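Local coordinates for PfkB (Polaromonas sp. JS666, PDB 4DU5), which probably transfers phosphate from ATP to a sugar or related carbohydrate, at residues 191-196 with 225-230. Sequence-based numbering, arbitrary orientation.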
ATOM      1  N   PRO A 191     -11.912 -12.743  22.637  1.00 34.56           N
ATOM      2  CA  PRO A 191     -12.064 -11.291  22.824  1.00 35.68           C
ATOM      3  C   PRO A 191     -10.773 -10.500  22.658  1.00 37.41           C
ATOM      4  O   PRO A 191     -10.288  -9.896  23.620  1.00 38.10           O
ATOM      5  CB  PRO A 191     -12.547 -11.173  24.268  1.00 35.21           C
ATOM      6  CG  PRO A 191     -12.079 -12.382  24.936  1.00 34.62           C
ATOM      7  CD  PRO A 191     -11.986 -13.472  23.921  1.00 34.26           C
ATOM      8  N   ASN A 192     -10.215 -10.504  21.455  1.00 39.07           N
ATOM      9  CA  ASN A 192      -9.016  -9.721  21.164  1.00 40.71           C
ATOM     10  C   ASN A 192      -9.262  -8.239  21.325  1.00 41.16           C
ATOM     11  O   ASN A 192     -10.324  -7.747  20.947  1.00 41.87           O
ATOM     12  CB  ASN A 192      -8.629  -9.953  19.720  1.00 41.28           C
ATOM     13  CG  ASN A 192      -7.797 -11.170  19.546  1.00 43.67           C
ATOM     14  OD1 ASN A 192      -6.694 -11.266  20.105  1.00 47.52           O
ATOM     15  ND2 ASN A 192      -8.293 -12.117  18.766  1.00 43.89           N
ATOM     16  N   LEU A 193      -8.289  -7.509  21.852  1.00 41.41           N
ATOM     17  CA  LEU A 193      -8.437  -6.061  21.963  1.00 41.24           C
ATOM     18  C   LEU A 193      -7.519  -5.361  20.996  1.00 42.00           C
ATOM     19  O   LEU A 193      -6.298  -5.472  21.100  1.00 41.81           O
ATOM     20  CB  LEU A 193      -8.109  -5.590  23.374  1.00 40.92           C
ATOM     21  CG  LEU A 193      -8.899  -6.138  24.535  1.00 39.77           C
ATOM     22  CD1 LEU A 193      -8.717  -5.171  25.670  1.00 40.71           C
ATOM     23  CD2 LEU A 193     -10.361  -6.272  24.149  1.00 39.51           C
ATOM     24  N   ARG A 194      -8.095  -4.642  20.049  1.00 43.24           N
ATOM     25  CA  ARG A 194      -7.291  -3.782  19.205  1.00 45.01           C
ATOM     26  C   ARG A 194      -7.892  -2.385  19.321  1.00 46.31           C
ATOM     27  O   ARG A 194      -8.939  -2.096  18.718  1.00 46.64           O
ATOM     28  CB  ARG A 194      -7.284  -4.274  17.764  1.00 45.20           C
ATOM     29  CG  ARG A 194      -6.970  -5.765  17.604  1.00 46.57           C
ATOM     30  CD  ARG A 194      -5.549  -6.011  17.181  1.00 47.34           C
ATOM     31  NE  ARG A 194      -5.073  -7.243  17.782  1.00 47.45           N
ATOM     32  CZ  ARG A 194      -4.916  -8.390  17.134  1.00 49.40           C
ATOM     33  NH1 ARG A 194      -5.190  -8.484  15.827  1.00 49.28           N
ATOM     34  NH2 ARG A 194      -4.471  -9.453  17.799  1.00 49.12           N
ATOM     35  N   PRO A 195      -7.244  -1.513  20.119  1.00 47.28           N
ATOM     36  CA  PRO A 195      -7.830  -0.209  20.439  1.00 47.72           C
ATOM     37  C   PRO A 195      -7.845   0.747  19.224  1.00 48.18           C
ATOM     38  O   PRO A 195      -8.866   1.418  18.976  1.00 49.07           O
ATOM     39  CB  PRO A 195      -6.935   0.321  21.573  1.00 47.79           C
ATOM     40  CG  PRO A 195      -5.814  -0.716  21.760  1.00 47.75           C
ATOM     41  CD  PRO A 195      -5.839  -1.606  20.560  1.00 47.45           C
ATOM     42  N   THR A 196      -6.744   0.794  18.475  1.00 47.86           N
ATOM     43  CA  THR A 196      -6.668   1.566  17.242  1.00 47.87           C
ATOM     44  C   THR A 196      -7.911   1.358  16.376  1.00 47.85           C
ATOM     45  O   THR A 196      -8.327   2.248  15.645  1.00 48.04           O
ATOM     46  CB  THR A 196      -5.439   1.170  16.385  1.00 48.25           C
ATOM     47  OG1 THR A 196      -5.755   0.011  15.591  1.00 47.87           O
ATOM     48  CG2 THR A 196      -4.168   0.922  17.269  1.00 48.63           C
ATOM     49  N   GLY A 225      -9.076  -9.775  30.076  1.00 43.34           N
ATOM     50  CA  GLY A 225     -10.153 -10.032  31.018  1.00 43.09           C
ATOM     51  C   GLY A 225     -10.261  -9.003  32.122  1.00 42.88           C
ATOM     52  O   GLY A 225     -11.357  -8.646  32.528  1.00 42.46           O
ATOM     53  N   ARG A 226      -9.114  -8.529  32.603  1.00 43.32           N
ATOM     54  CA  ARG A 226      -9.070  -7.490  33.632  1.00 43.62           C
ATOM     55  C   ARG A 226      -9.662  -6.207  33.055  1.00 43.50           C
ATOM     56  O   ARG A 226     -10.550  -5.616  33.661  1.00 43.64           O
ATOM     57  CB  ARG A 226      -7.648  -7.292  34.214  1.00 43.35           C
ATOM     58  N   PHE A 227      -9.225  -5.819  31.861  1.00 43.45           N
ATOM     59  CA  PHE A 227      -9.824  -4.675  31.187  1.00 44.04           C
ATOM     60  C   PHE A 227     -11.326  -4.810  30.939  1.00 43.98           C
ATOM     61  O   PHE A 227     -12.073  -3.855  31.114  1.00 43.84           O
ATOM     62  CB  PHE A 227      -9.136  -4.428  29.859  1.00 44.70           C
ATOM     63  CG  PHE A 227      -9.558  -3.147  29.180  1.00 46.42           C
ATOM     64  CD1 PHE A 227     -10.713  -3.105  28.390  1.00 47.30           C
ATOM     65  CD2 PHE A 227      -8.781  -1.991  29.312  1.00 47.93           C
ATOM     66  CE1 PHE A 227     -11.109  -1.937  27.759  1.00 47.64           C
ATOM     67  CE2 PHE A 227      -9.153  -0.812  28.683  1.00 49.07           C
ATOM     68  CZ  PHE A 227     -10.331  -0.785  27.898  1.00 49.79           C
ATOM     69  N   LEU A 228     -11.757  -5.995  30.515  1.00 44.12           N
ATOM     70  CA  LEU A 228     -13.126  -6.208  30.070  1.00 43.98           C
ATOM     71  C   LEU A 228     -14.114  -6.323  31.206  1.00 43.69           C
ATOM     72  O   LEU A 228     -15.220  -5.810  31.129  1.00 43.75           O
ATOM     73  CB  LEU A 228     -13.215  -7.448  29.168  1.00 44.20           C
ATOM     74  CG  LEU A 228     -12.591  -7.373  27.766  1.00 44.93           C
ATOM     75  CD1 LEU A 228     -12.680  -8.679  27.055  1.00 44.47           C
ATOM     76  CD2 LEU A 228     -13.236  -6.297  26.905  1.00 47.04           C
ATOM     77  N   THR A 229     -13.706  -6.991  32.270  1.00 43.60           N
ATOM     78  CA  THR A 229     -14.644  -7.409  33.299  1.00 43.16           C
ATOM     79  C   THR A 229     -14.455  -6.660  34.610  1.00 43.41           C
ATOM     80  O   THR A 229     -15.383  -6.555  35.400  1.00 43.28           O
ATOM     81  CB  THR A 229     -14.562  -8.933  33.534  1.00 43.08           C
ATOM     82  OG1 THR A 229     -13.328  -9.263  34.171  1.00 42.09           O
ATOM     83  CG2 THR A 229     -14.621  -9.673  32.226  1.00 42.52           C
ATOM     84  N   GLY A 230     -13.255  -6.132  34.834  1.00 44.06           N
ATOM     85  CA  GLY A 230     -12.939  -5.440  36.082  1.00 44.63           C
ATOM     86  C   GLY A 230     -12.418  -6.368  37.158  1.00 45.22           C
ATOM     87  O   GLY A 230     -11.949  -5.913  38.187  1.00 45.84           O
TER
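The ring of Phe227 receives Leu193 obliquely, with CD1 of the leucine 4.0 Å from Phe227 CD1 and almost as close to the CG of the phenylalanine ring, while Arg205 makes a cation-pi contact with the same ring and Met204 also touches it. The setting is the alpha/beta domain of the ribokinase-like fold shared by pfkB-family kinases, and it illustrates how such a domain joins the loop leaving one parallel strand to a helix further along the chain. Residues 191-196 follow strand 186-190, residues 225-230 take in the last turn of helix 222-229 and the glycine that follows it, and helix 201-212, which comes between them in sequence, supplies side chains to both. The join is made by apolar side chains alone and is small, burying 158 Å² in all. Leu193 divides its two methyls between neighbouring helix residues: CD1 goes to the phenylalanine, and CD2 lies 4.0 Å from Leu228 CD2, the two leucines running past each other in opposite directions. Phe227 stretches out from the helix because its CG stands anti to the backbone N (chi1 -172°), which carries the ring to the loop leucine. Leu228 in turn forks between two loop residues, since its other methyl, CD1, packs 3.7 Å from Pro191 CB. Ile208 of helix 201-212 touches both Pro191 and Leu228, and Tyr241 of helix 234-243 also packs on Leu228. Within the helix, Gly225 O accepts two hydrogen bonds from Thr229, from its backbone N and from OG1, which reach it from opposite faces of the carbonyl plane, OG1 at 2.6 Å and 36° out of that plane.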